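Local coordinates for protein ADP-ribosylating toxin CARDS (Mycoplasma pneumoniae, PDB 4TLV) that transfers ADP-ribose from NAD(+) to multiple target proteins as the main virulence toxin of its bacterium, and causes vacuolization of mammalian cells, at residues 321-325 and 334-338; 329-335 and 485-491; 354-358 and 439-443; 475-481 and 524-528; 541-545 and 586-590. All blocks are in the same frame, centred on the assembly; numbering follows the deposited sequence.

Contact 1 (321-325 and 334-338); sequences QRICL and SLSLT
In the D2 domain, Cys-324 and Ser-336 join strand 323-325 and the start of strand 335-340 through one antiparallel bridge. Theirs is a non-hydrogen-bonded pair, with CA atoms 4.2 Å apart, and the bonds lie one residue to each side: Leu-337 N donates to Ile-323 O at 2.9 Å, and Leu-325 N to Leu-335 O at 3.0 Å. N-H...O angles of 163° and 157° make both nearly straight. The strand directions lie 138° apart, far from exactly antiparallel, and the pairing gives way to water. One water accepts from Ile-323 N at 2.8 Å and sits beside Leu-337 O; a second accepts from Leu-335 N and sits beside Leu-325 O. Each occupies the place where a further backbone bond of the pair would be expected. D2 belongs to a beta-trefoil family, and on one face of this bridge lies apolar packing: Ile-323 CG2 meets Leu-337 CD2 at 4.0 Å, the side chains crossing at a slant, with Trp-364 and Phe-315 close by. Ser-336 OG rests 3.8 Å from Arg-322 CB and is hydrogen-bonded to Ser-355 OG. The Arg-322 chain bends at chi3, and its guanidinium forms a salt bridge with Asp-318 and a hydrogen bond to Thr-439 O.

Contact 2 (329-335 and 485-491); sequences TGAQISL and VQDNQNV
The methyl of Ala-331 is the bump that enters the bend of 485-491: its CB lies 3.4 Å from Asn-488 O, 3.5 Å from Gln-489 C and 3.6 Å from Val-491 CG2. Both sides are shaped by type I turns, 329-332 from D2 and 487-490 from D3. Beside that methyl, Thr-329 OG1 donates to Asn-488 O at 2.7 Å, 16° off the carbonyl plane. Chi1 of 70° sets this hydroxyl between its own backbone N and carbonyl carbon, where it also accepts from Ala-331 N, closing an ST turn. Within 485-491, Asp-487 OD1 accepts from Gln-489 N in an Asx turn and from Asn-490 ND2, which steadies the bend beside the classic bulge of Gln-486 and Asp-487 against Asn-490. Deeper in, Ile-333 CD1 meets Val-485 CG1 tip to tip at 3.8 Å, while Ile-333 CG2 leans on Val-491 CG2. The two methyls of Leu-335 bear on the Asn-488 amide from the opposing direction, CD2 at 3.5 Å from OD1 and CD1 at 3.6 Å from ND2; that nitrogen is hydrogen-bonded to Asn-297 and Pro-294 O. This D2-D3 seam lies against strand 348-354, whose Val-354 touches both Ile-333 and Val-485, and strand 490-495 leads away from it.

Contact 3 (354-358 and 439-443); sequences VSAVN and TFFVD
Ala-356 and Phe-441 bring the two backbones nearest, CA to CA 5.0 Å, where the segments run 73° apart. The contact lies at the junction of the D2 and D3 beta-trefoil domains and lines one edge of strand 441-443, an outermost strand of the D3 sheet. Val-357 N donates to Phe-441 O at 2.8 Å, with an N-H...O angle of 162°. The next rung comes from a side chain: Asn-358 OD1 accepts from Asp-443 N and Asn-358 ND2 donates to Asp-443 O, both at 2.9 Å, so the amide grips the N and O of one residue much as a neighbouring strand would. Chi1 of 57° tucks this amide between its own backbone N and carbonyl carbon and turns it toward the strand. Strand 473-476 takes the strand's other edge, Val-442 being bonded to Tyr-475. Phe-441 presents the edge of its ring to Ser-355 O, 3.4 Å from CD2, while the CB of Thr-439 lies over one ring face. Further along, Val-357 CG2 and Val-442 CG2 touch at 3.7 Å. Beyond the ring edge a water bridges the segments, accepting from Phe-441 N at 2.8 Å, donating to Ser-355 O at 2.9 Å and meeting Thr-439 OG1.

Contact 4 (475-481 and 524-528); sequences YDLKTSK and FKWYF
Tyr-475 OH donates to Trp-526 O at 2.7 Å, in the carbonyl plane, and is also hydrogen-bonded to Arg-126 NH2 of the mART domain. A C=O...O angle of 155° confirms a well-aimed bond. Chi1 of -176°, with the ring anti to the backbone N, carries the hydroxyl across to strand 526-529. Over the centre of the same ring stands Phe-528 CE1, 3.6 Å above the plane; with centroids 5.1 Å apart and planes at 73°, this is a T-shaped stack in which Phe-528 supplies the edge. The second cross-link is between backbones, Trp-526 N to Ser-480 O at 2.9 Å. Next to it, Lys-481 CA and Phe-524 O make a CA-H...O contact, while the aliphatic chain of Lys-525 runs along Thr-479 O, with CE at 3.4 Å, toward a salt bridge with Asp-519. The turn within 475-481 is stiffened from inside: Asp-476 OD1 accepts from Lys-478 N in an Asx turn, Thr-479 OG1 donates to Asp-476 OD2 at 2.6 Å, and Lys-481 NZ donates to Thr-479 OG1 at 2.8 Å and is hydrogen-bonded to Glu-518 O. Ser-480 OG is hydrogen-bonded to Tyr-549 OH and Arg-126 NH1, so Arg-126, gripping two hydroxyls, links this D3 beta-trefoil contact to the mART domain.

Contact 5 (541-545 and 586-590); sequences LNFRH and DGFDR
Arg-544 meets Phe-588 and Asp-589 through different sides of its guanidinium. Phe-588 CE1 stands 3.5 Å above one face, off toward the rim, with ring and guanidinium planes 59° apart, so the ring comes tilted, not stacked flat. Asp-589 OD2 instead lies at the edge, near the guanidinium plane, where NH2 donates to it at 2.9 Å in a salt bridge; the N-H...O angle is 163°, and the oxygen is met on its syn side. A water extends this grip, accepting from Arg-544 NE at 2.8 Å and donating to Asp-589 OD2 at 2.7 Å. A bend at chi2 (-70°) folds the arginine back far enough for NH1 to reach its own segment, where it donates to Phe-543 O and to Asn-542 OD1, both at 2.8 Å. All three nitrogens therefore have partners, which fixes the rotation of the group. Asp-589 CB in turn lies over the centre of the Phe-588 ring. Asn-542 CB packs on Asp-586 OD1 at 3.5 Å, and its ND2 is hydrogen-bonded to Val-584 O. The C-terminal tail, coming off strand 578-583, thus folds back over strand 543-548 in the D3 beta-trefoil, and Phe-588 reaches Phe-528 on the adjoining strand 526-529.

How the contacts relate
From the N terminus, contact 1 closes an eight-residue loop within D2, and 329-335, leaving that loop, opens contact 2, which shares Ser-334 and Leu-335 with it. Contact 2 spans some 150 residues to D3 and encloses contact 3, which also joins D2 to D3. Contacts 1 and 3 touch through serine hydroxyls. Contact 4, inside D3, crosses contact 2: 475-481 precedes 485-491, and 524-528 follows it. Strands 441-443 and 473-476 pair side by side, connecting contacts 3 and 4. Contact 5 follows in series, tying the C-terminal tail to strand 543-548, the neighbour of contact 4's strand 526-529.

Contact 1 (321-325 and 334-338)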
# COMPACT_ATOMS: atom_id res chain seq x y z
N GLN A 321 -5.68 3.23 1.98
CA GLN A 321 -7.06 2.97 2.43
C GLN A 321 -7.22 2.76 3.94
O GLN A 321 -8.26 2.29 4.39
CB GLN A 321 -7.69 1.79 1.67
CG GLN A 321 -7.84 2.01 0.17
CD GLN A 321 -8.59 0.87 -0.53
OE1 GLN A 321 -7.88 0.11 -1.34
NE2 GLN A 321 -9.80 0.68 -0.32
N ARG A 322 -6.20 3.13 4.73
CA ARG A 322 -6.25 2.88 6.16
C ARG A 322 -6.87 4.06 6.88
O ARG A 322 -6.69 5.21 6.48
CB ARG A 322 -4.85 2.65 6.72
CG ARG A 322 -4.07 1.53 5.99
CD ARG A 322 -2.64 1.43 6.56
NE ARG A 322 -1.85 2.62 6.28
CZ ARG A 322 -0.52 2.68 6.43
NH1 ARG A 322 0.14 1.61 6.86
NH2 ARG A 322 0.14 3.81 6.19
N ILE A 323 -7.62 3.78 7.93
CA ILE A 323 -8.09 4.85 8.81
C ILE A 323 -7.18 4.84 10.03
O ILE A 323 -7.24 3.91 10.84
CB ILE A 323 -9.56 4.61 9.23
CG1 ILE A 323 -10.45 4.55 7.99
CG2 ILE A 323 -10.02 5.71 10.18
CD1 ILE A 323 -11.84 3.93 8.25
N CYS A 324 -6.33 5.86 10.17
CA CYS A 324 -5.30 5.87 11.20
C CYS A 324 -5.58 6.92 12.27
O CYS A 324 -6.11 7.99 11.96
CB CYS A 324 -3.94 6.22 10.59
SG CYS A 324 -3.41 5.25 9.18
N LEU A 325 -5.19 6.61 13.51
CA LEU A 325 -5.16 7.60 14.58
C LEU A 325 -4.06 8.59 14.26
O LEU A 325 -3.00 8.20 13.77
CB LEU A 325 -4.82 6.96 15.92
CG LEU A 325 -5.92 6.62 16.91
CD1 LEU A 325 -5.31 6.10 18.23
CD2 LEU A 325 -6.82 7.83 17.16
N SER A 334 2.32 3.72 14.46
CA SER A 334 1.03 4.26 14.05
C SER A 334 0.02 3.14 14.19
O SER A 334 0.36 1.97 14.01
CB SER A 334 1.13 4.70 12.58
OG SER A 334 -0.14 5.05 12.06
N LEU A 335 -1.22 3.49 14.55
CA LEU A 335 -2.30 2.51 14.69
C LEU A 335 -3.47 2.80 13.74
O LEU A 335 -3.82 3.96 13.53
CB LEU A 335 -2.81 2.52 16.13
CG LEU A 335 -1.77 2.12 17.20
CD1 LEU A 335 -2.23 2.59 18.59
CD2 LEU A 335 -1.49 0.61 17.16
N SER A 336 -4.06 1.73 13.21
CA SER A 336 -5.13 1.81 12.21
C SER A 336 -6.32 0.94 12.62
O SER A 336 -6.14 -0.09 13.28
CB SER A 336 -4.62 1.31 10.85
OG SER A 336 -3.69 2.20 10.28
N LEU A 337 -7.52 1.36 12.24
CA LEU A 337 -8.72 0.56 12.39
C LEU A 337 -8.57 -0.73 11.62
O LEU A 337 -8.19 -0.73 10.44
CB LEU A 337 -9.95 1.32 11.87
CG LEU A 337 -10.67 2.18 12.91
CD1 LEU A 337 -9.77 3.19 13.58
CD2 LEU A 337 -11.90 2.86 12.30
N THR A 338 -8.88 -1.84 12.27
CA THR A 338 -8.65 -3.15 11.69
C THR A 338 -9.91 -4.00 11.90
O THR A 338 -10.44 -4.05 13.01
CB THR A 338 -7.43 -3.82 12.36
OG1 THR A 338 -6.30 -2.94 12.29
CG2 THR A 338 -7.09 -5.14 11.69
O HOH W 1 -7.30 1.11 8.82
O HOH W 2 -1.47 6.17 15.19
O HOH W 3 -0.59 7.89 12.28

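Contact 2 (329-335 and 485-491)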
# COMPACT_ATOMS: atom_id res chain seq x y z
N THR A 329 2.39 6.28 18.97
CA THR A 329 2.54 5.89 20.37
C THR A 329 3.93 6.25 20.83
O THR A 329 4.73 6.81 20.07
CB THR A 329 2.37 4.38 20.57
OG1 THR A 329 3.49 3.71 20.00
CG2 THR A 329 1.10 3.88 19.90
N GLY A 330 4.22 5.93 22.09
CA GLY A 330 5.51 6.25 22.69
C GLY A 330 6.66 5.52 22.02
O GLY A 330 7.80 5.99 22.05
N ALA A 331 6.36 4.39 21.40
CA ALA A 331 7.37 3.61 20.71
C ALA A 331 7.35 3.87 19.19
O ALA A 331 7.83 3.05 18.41
CB ALA A 331 7.22 2.12 21.02
N GLN A 332 6.76 5.00 18.80
CA GLN A 332 6.82 5.50 17.43
C GLN A 332 6.05 4.66 16.40
O GLN A 332 6.36 4.70 15.22
CB GLN A 332 8.27 5.70 16.98
CG GLN A 332 9.08 6.57 17.92
CD GLN A 332 10.57 6.49 17.63
OE1 GLN A 332 11.18 5.42 17.76
NE2 GLN A 332 11.15 7.60 17.19
N ILE A 333 5.04 3.92 16.83
CA ILE A 333 4.22 3.24 15.83
C ILE A 333 2.86 3.91 15.65
O ILE A 333 2.35 4.60 16.54
CB ILE A 333 4.08 1.73 16.05
CG1 ILE A 333 3.41 1.46 17.38
CG2 ILE A 333 5.44 0.99 15.91
CD1 ILE A 333 3.63 0.05 17.86
N SER A 334 2.32 3.72 14.46
CA SER A 334 1.03 4.26 14.05
C SER A 334 0.02 3.14 14.19
O SER A 334 0.36 1.97 14.01
CB SER A 334 1.13 4.70 12.58
OG SER A 334 -0.14 5.05 12.06
N LEU A 335 -1.22 3.49 14.55
CA LEU A 335 -2.30 2.51 14.69
C LEU A 335 -3.47 2.80 13.74
O LEU A 335 -3.82 3.96 13.53
CB LEU A 335 -2.81 2.52 16.13
CG LEU A 335 -1.77 2.12 17.20
CD1 LEU A 335 -2.23 2.59 18.59
CD2 LEU A 335 -1.49 0.61 17.16
N VAL A 485 7.01 -5.86 17.27
CA VAL A 485 6.20 -5.06 18.18
C VAL A 485 5.71 -5.95 19.31
O VAL A 485 4.85 -6.80 19.12
CB VAL A 485 4.98 -4.42 17.48
CG1 VAL A 485 4.13 -3.63 18.47
CG2 VAL A 485 5.44 -3.51 16.32
N GLN A 486 6.30 -5.77 20.49
CA GLN A 486 5.88 -6.50 21.68
C GLN A 486 4.53 -5.94 22.12
O GLN A 486 3.61 -6.67 22.44
CB GLN A 486 6.91 -6.32 22.79
CG GLN A 486 6.52 -6.97 24.10
CD GLN A 486 7.62 -6.83 25.15
OE1 GLN A 486 7.80 -5.76 25.73
NE2 GLN A 486 8.35 -7.91 25.38
N ASP A 487 4.45 -4.62 22.15
CA ASP A 487 3.19 -3.92 22.33
C ASP A 487 3.38 -2.48 21.91
O ASP A 487 4.44 -2.10 21.41
CB ASP A 487 2.68 -4.03 23.78
CG ASP A 487 3.65 -3.43 24.80
OD1 ASP A 487 4.33 -2.43 24.50
OD2 ASP A 487 3.71 -3.97 25.92
N ASN A 488 2.35 -1.66 22.10
CA ASN A 488 2.40 -0.29 21.61
C ASN A 488 3.52 0.58 22.18
O ASN A 488 3.91 1.56 21.57
CB ASN A 488 1.04 0.39 21.77
CG ASN A 488 0.00 -0.14 20.79
OD1 ASN A 488 0.46 -0.78 19.74
ND2 ASN A 488 -1.20 0.04 20.97
N GLN A 489 4.05 0.22 23.35
CA GLN A 489 5.13 1.00 23.97
C GLN A 489 6.50 0.31 23.94
O GLN A 489 7.46 0.83 24.50
CB GLN A 489 4.79 1.37 25.42
CG GLN A 489 3.71 2.45 25.56
CD GLN A 489 2.34 1.93 25.24
OE1 GLN A 489 1.60 2.52 24.45
NE2 GLN A 489 1.97 0.80 25.86
N ASN A 490 6.58 -0.86 23.31
CA ASN A 490 7.82 -1.62 23.32
C ASN A 490 8.09 -2.23 21.95
O ASN A 490 7.44 -3.20 21.57
CB ASN A 490 7.75 -2.71 24.39
CG ASN A 490 7.73 -2.13 25.80
OD1 ASN A 490 8.76 -1.71 26.32
ND2 ASN A 490 6.55 -2.09 26.41
N VAL A 491 9.03 -1.65 21.21
CA VAL A 491 9.36 -2.09 19.85
C VAL A 491 10.85 -2.40 19.76
O VAL A 491 11.68 -1.61 20.22
CB VAL A 491 8.96 -0.99 18.83
CG1 VAL A 491 9.39 -1.39 17.41
CG2 VAL A 491 7.45 -0.74 18.88
O HOH W 4 2.48 5.44 24.12

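Contact 3 (354-358 and 439-443)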
# COMPACT_ATOMS: atom_id res chain seq x y z
N VAL A 354 -1.24 -2.28 14.53
CA VAL A 354 -0.13 -1.53 13.93
C VAL A 354 -0.40 -1.28 12.44
O VAL A 354 -0.67 -2.22 11.69
CB VAL A 354 1.20 -2.27 14.13
CG1 VAL A 354 2.35 -1.60 13.34
CG2 VAL A 354 1.56 -2.29 15.61
N SER A 355 -0.34 -0.01 12.02
CA SER A 355 -0.60 0.34 10.62
C SER A 355 0.35 -0.39 9.69
O SER A 355 1.56 -0.32 9.87
CB SER A 355 -0.44 1.86 10.41
OG SER A 355 -1.20 2.60 11.34
N ALA A 356 -0.19 -1.06 8.67
CA ALA A 356 0.63 -1.87 7.77
C ALA A 356 0.11 -1.67 6.37
O ALA A 356 -1.10 -1.75 6.14
CB ALA A 356 0.51 -3.34 8.13
N VAL A 357 1.00 -1.43 5.42
CA VAL A 357 0.57 -1.07 4.07
C VAL A 357 -0.03 -2.25 3.31
O VAL A 357 -0.74 -2.05 2.33
CB VAL A 357 1.69 -0.44 3.24
CG1 VAL A 357 2.14 0.87 3.88
CG2 VAL A 357 2.87 -1.41 3.09
N ASN A 358 0.27 -3.47 3.76
CA ASN A 358 -0.19 -4.66 3.07
C ASN A 358 -1.32 -5.39 3.78
O ASN A 358 -1.69 -6.47 3.37
CB ASN A 358 0.97 -5.63 2.81
CG ASN A 358 1.70 -6.04 4.10
OD1 ASN A 358 1.82 -5.24 5.03
ND2 ASN A 358 2.19 -7.28 4.14
N THR A 439 3.25 6.70 7.67
CA THR A 439 4.15 5.58 7.96
C THR A 439 4.04 4.50 6.90
O THR A 439 3.00 4.37 6.23
CB THR A 439 3.91 4.94 9.35
OG1 THR A 439 2.63 4.30 9.38
CG2 THR A 439 4.05 6.02 10.47
N PHE A 440 5.11 3.74 6.74
CA PHE A 440 5.22 2.80 5.63
C PHE A 440 5.74 1.44 6.09
O PHE A 440 6.76 0.95 5.61
CB PHE A 440 6.14 3.42 4.58
CG PHE A 440 5.69 4.78 4.14
CD1 PHE A 440 6.11 5.92 4.82
CD2 PHE A 440 4.84 4.93 3.07
CE1 PHE A 440 5.70 7.18 4.43
CE2 PHE A 440 4.42 6.20 2.67
CZ PHE A 440 4.84 7.32 3.36
N PHE A 441 5.02 0.85 7.04
CA PHE A 441 5.41 -0.45 7.60
C PHE A 441 4.76 -1.59 6.81
O PHE A 441 3.56 -1.55 6.53
CB PHE A 441 4.94 -0.58 9.06
CG PHE A 441 5.35 0.57 9.94
CD1 PHE A 441 6.54 1.26 9.71
CD2 PHE A 441 4.56 0.93 11.02
CE1 PHE A 441 6.92 2.32 10.55
CE2 PHE A 441 4.94 1.97 11.87
CZ PHE A 441 6.12 2.67 11.63
N VAL A 442 5.56 -2.60 6.47
CA VAL A 442 5.04 -3.83 5.85
C VAL A 442 5.03 -4.94 6.88
O VAL A 442 6.02 -5.13 7.60
CB VAL A 442 5.92 -4.32 4.66
CG1 VAL A 442 5.30 -5.58 4.03
CG2 VAL A 442 6.09 -3.23 3.62
N ASP A 443 3.91 -5.64 7.00
CA ASP A 443 3.84 -6.83 7.86
C ASP A 443 4.55 -7.96 7.14
O ASP A 443 4.08 -8.42 6.09
CB ASP A 443 2.38 -7.18 8.15
CG ASP A 443 2.23 -8.34 9.17
OD1 ASP A 443 3.21 -9.05 9.44
OD2 ASP A 443 1.11 -8.52 9.69
O HOH W 5 2.65 1.75 8.22

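Contact 4 (475-481 and 524-528)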
# COMPACT_ATOMS: atom_id res chain seq x y z
N TYR A 475 8.61 -4.55 8.40
CA TYR A 475 9.74 -3.95 7.71
C TYR A 475 9.38 -2.51 7.41
O TYR A 475 8.33 -2.24 6.82
CB TYR A 475 9.97 -4.73 6.43
CG TYR A 475 11.17 -4.33 5.59
CD1 TYR A 475 12.46 -4.68 5.97
CD2 TYR A 475 11.01 -3.67 4.39
CE1 TYR A 475 13.56 -4.34 5.17
CE2 TYR A 475 12.09 -3.34 3.59
CZ TYR A 475 13.37 -3.68 3.98
OH TYR A 475 14.44 -3.35 3.16
N ASP A 476 10.21 -1.57 7.86
CA ASP A 476 9.96 -0.15 7.61
C ASP A 476 10.54 0.25 6.27
O ASP A 476 11.76 0.31 6.12
CB ASP A 476 10.58 0.73 8.70
CG ASP A 476 10.47 2.20 8.36
OD1 ASP A 476 9.50 2.58 7.65
OD2 ASP A 476 11.36 2.96 8.76
N LEU A 477 9.68 0.51 5.29
CA LEU A 477 10.16 0.85 3.95
C LEU A 477 10.95 2.15 3.89
O LEU A 477 11.71 2.37 2.95
CB LEU A 477 8.98 0.91 2.97
CG LEU A 477 8.33 -0.44 2.67
CD1 LEU A 477 6.97 -0.21 1.97
CD2 LEU A 477 9.25 -1.35 1.83
N LYS A 478 10.74 3.05 4.85
CA LYS A 478 11.50 4.31 4.83
C LYS A 478 12.98 4.09 5.09
O LYS A 478 13.82 4.75 4.49
CB LYS A 478 10.97 5.32 5.85
CG LYS A 478 9.64 5.97 5.50
CD LYS A 478 9.19 6.94 6.61
CE LYS A 478 9.82 8.31 6.45
NZ LYS A 478 9.28 9.29 7.45
N THR A 479 13.30 3.18 5.99
CA THR A 479 14.66 3.04 6.52
C THR A 479 15.27 1.65 6.34
O THR A 479 16.43 1.47 6.66
CB THR A 479 14.71 3.36 8.02
OG1 THR A 479 13.91 2.42 8.74
CG2 THR A 479 14.21 4.80 8.31
N SER A 480 14.48 0.70 5.85
CA SER A 480 14.90 -0.70 5.69
C SER A 480 15.19 -1.43 7.01
O SER A 480 15.93 -2.42 7.01
CB SER A 480 16.13 -0.82 4.76
OG SER A 480 15.86 -0.30 3.46
N LYS A 481 14.63 -0.97 8.12
CA LYS A 481 14.79 -1.67 9.39
C LYS A 481 13.71 -2.74 9.57
O LYS A 481 12.63 -2.67 8.96
CB LYS A 481 14.81 -0.68 10.57
CG LYS A 481 15.94 0.35 10.50
CD LYS A 481 16.17 1.03 11.85
CE LYS A 481 14.98 1.91 12.22
NZ LYS A 481 14.90 3.05 11.26
N PHE A 524 21.41 -1.97 11.15
CA PHE A 524 19.98 -2.15 11.42
C PHE A 524 19.20 -2.24 10.11
O PHE A 524 17.97 -2.35 10.13
CB PHE A 524 19.42 -0.98 12.23
CG PHE A 524 19.78 -0.99 13.70
CD1 PHE A 524 19.03 -1.74 14.60
CD2 PHE A 524 20.82 -0.22 14.18
CE1 PHE A 524 19.34 -1.74 15.95
CE2 PHE A 524 21.15 -0.22 15.53
CZ PHE A 524 20.41 -0.98 16.42
N LYS A 525 19.90 -2.17 8.98
CA LYS A 525 19.26 -2.22 7.65
C LYS A 525 19.36 -3.58 6.96
O LYS A 525 20.45 -4.16 6.87
CB LYS A 525 19.83 -1.11 6.75
CG LYS A 525 19.65 0.28 7.34
CD LYS A 525 19.91 1.35 6.31
CE LYS A 525 19.55 2.72 6.88
NZ LYS A 525 19.91 3.78 5.91
N TRP A 526 18.23 -4.06 6.44
CA TRP A 526 18.14 -5.38 5.82
C TRP A 526 17.41 -5.32 4.48
O TRP A 526 16.62 -4.41 4.24
CB TRP A 526 17.41 -6.35 6.75
CG TRP A 526 18.03 -6.43 8.09
CD1 TRP A 526 17.81 -5.59 9.15
CD2 TRP A 526 19.00 -7.38 8.52
NE1 TRP A 526 18.59 -5.97 10.22
CE2 TRP A 526 19.33 -7.07 9.86
CE3 TRP A 526 19.62 -8.47 7.91
CZ2 TRP A 526 20.25 -7.82 10.60
CZ3 TRP A 526 20.55 -9.22 8.65
CH2 TRP A 526 20.85 -8.89 9.98
N TYR A 527 17.68 -6.29 3.62
CA TYR A 527 16.95 -6.40 2.36
C TYR A 527 16.69 -7.86 2.02
O TYR A 527 17.36 -8.76 2.54
CB TYR A 527 17.68 -5.69 1.22
CG TYR A 527 19.01 -6.31 0.87
CD1 TYR A 527 20.15 -6.02 1.61
CD2 TYR A 527 19.12 -7.20 -0.20
CE1 TYR A 527 21.39 -6.60 1.28
CE2 TYR A 527 20.34 -7.78 -0.53
CZ TYR A 527 21.47 -7.48 0.22
OH TYR A 527 22.67 -8.06 -0.12
N PHE A 528 15.70 -8.09 1.16
CA PHE A 528 15.28 -9.44 0.80
C PHE A 528 15.84 -9.83 -0.56
O PHE A 528 15.99 -8.96 -1.44
CB PHE A 528 13.74 -9.53 0.78
CG PHE A 528 13.10 -9.19 2.11
CD1 PHE A 528 12.92 -7.87 2.49
CD2 PHE A 528 12.70 -10.20 2.97
CE1 PHE A 528 12.34 -7.55 3.71
CE2 PHE A 528 12.13 -9.90 4.21
CZ PHE A 528 11.95 -8.57 4.58

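Contact 5 (541-545 and 586-590)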
# COMPACT_ATOMS: atom_id res chain seq x y z
N LEU A 541 4.94 -22.43 -0.07
CA LEU A 541 5.51 -21.44 0.86
C LEU A 541 6.29 -20.31 0.18
O LEU A 541 6.88 -20.51 -0.87
CB LEU A 541 6.40 -22.13 1.90
CG LEU A 541 5.69 -23.20 2.75
CD1 LEU A 541 6.68 -23.93 3.62
CD2 LEU A 541 4.58 -22.59 3.60
N ASN A 542 6.31 -19.15 0.83
CA ASN A 542 7.01 -17.96 0.33
C ASN A 542 8.31 -17.74 1.11
O ASN A 542 8.28 -17.31 2.27
CB ASN A 542 6.10 -16.74 0.45
CG ASN A 542 6.56 -15.56 -0.39
OD1 ASN A 542 7.02 -15.74 -1.52
ND2 ASN A 542 6.45 -14.36 0.17
N PHE A 543 9.45 -18.07 0.49
CA PHE A 543 10.76 -17.92 1.13
C PHE A 543 11.58 -16.81 0.48
O PHE A 543 11.45 -16.53 -0.72
CB PHE A 543 11.58 -19.21 0.99
CG PHE A 543 11.04 -20.38 1.75
CD1 PHE A 543 10.99 -20.36 3.14
CD2 PHE A 543 10.65 -21.53 1.09
CE1 PHE A 543 10.52 -21.46 3.85
CE2 PHE A 543 10.18 -22.63 1.79
CZ PHE A 543 10.11 -22.59 3.16
N ARG A 544 12.45 -16.18 1.28
CA ARG A 544 13.48 -15.28 0.78
C ARG A 544 14.75 -15.46 1.60
O ARG A 544 14.70 -15.91 2.75
CB ARG A 544 13.05 -13.81 0.94
CG ARG A 544 11.79 -13.41 0.16
CD ARG A 544 12.06 -13.38 -1.36
NE ARG A 544 10.90 -12.81 -2.06
CZ ARG A 544 9.78 -13.48 -2.33
NH1 ARG A 544 9.64 -14.76 -1.98
NH2 ARG A 544 8.79 -12.87 -2.96
N HIS A 545 15.88 -15.09 1.02
CA HIS A 545 17.09 -14.84 1.80
C HIS A 545 17.04 -13.40 2.32
O HIS A 545 16.45 -12.52 1.68
CB HIS A 545 18.34 -15.06 0.95
CG HIS A 545 18.54 -16.49 0.55
ND1 HIS A 545 19.20 -16.86 -0.61
CD2 HIS A 545 18.13 -17.64 1.13
CE1 HIS A 545 19.20 -18.18 -0.71
NE2 HIS A 545 18.56 -18.68 0.33
N ASP A 586 3.21 -13.61 2.11
CA ASP A 586 2.96 -13.51 0.67
C ASP A 586 2.53 -12.11 0.30
O ASP A 586 1.62 -11.57 0.94
CB ASP A 586 1.85 -14.46 0.25
CG ASP A 586 2.36 -15.78 -0.24
OD1 ASP A 586 2.65 -16.65 0.61
OD2 ASP A 586 2.48 -15.95 -1.47
N GLY A 587 3.15 -11.53 -0.73
CA GLY A 587 2.78 -10.22 -1.23
C GLY A 587 3.45 -9.04 -0.55
O GLY A 587 3.16 -7.89 -0.87
N PHE A 588 4.34 -9.32 0.40
CA PHE A 588 5.00 -8.27 1.16
C PHE A 588 5.78 -7.32 0.25
O PHE A 588 5.98 -6.17 0.60
CB PHE A 588 5.95 -8.87 2.20
CG PHE A 588 7.27 -9.30 1.61
CD1 PHE A 588 7.36 -10.49 0.89
CD2 PHE A 588 8.39 -8.51 1.75
CE1 PHE A 588 8.58 -10.88 0.33
CE2 PHE A 588 9.60 -8.88 1.18
CZ PHE A 588 9.70 -10.06 0.48
N ASP A 589 6.24 -7.81 -0.90
CA ASP A 589 7.07 -6.98 -1.79
C ASP A 589 6.26 -6.26 -2.89
O ASP A 589 6.82 -5.73 -3.86
CB ASP A 589 8.24 -7.79 -2.38
CG ASP A 589 7.82 -9.17 -2.90
OD1 ASP A 589 6.62 -9.50 -2.86
OD2 ASP A 589 8.71 -9.95 -3.33
N ARG A 590 4.94 -6.21 -2.72
CA ARG A 590 4.06 -5.58 -3.70
C ARG A 590 3.28 -4.35 -3.21
O ARG A 590 2.67 -3.65 -4.02
CB ARG A 590 3.07 -6.61 -4.27
CG ARG A 590 3.76 -7.81 -4.93
CD ARG A 590 2.85 -8.45 -5.98
NE ARG A 590 1.44 -8.35 -5.61
CZ ARG A 590 0.79 -9.29 -4.94
NH1 ARG A 590 1.43 -10.40 -4.58
NH2 ARG A 590 -0.50 -9.12 -4.64
O HOH W 6 5.67 -12.13 -1.84
O HOH W 7 11.30 -10.10 -2.61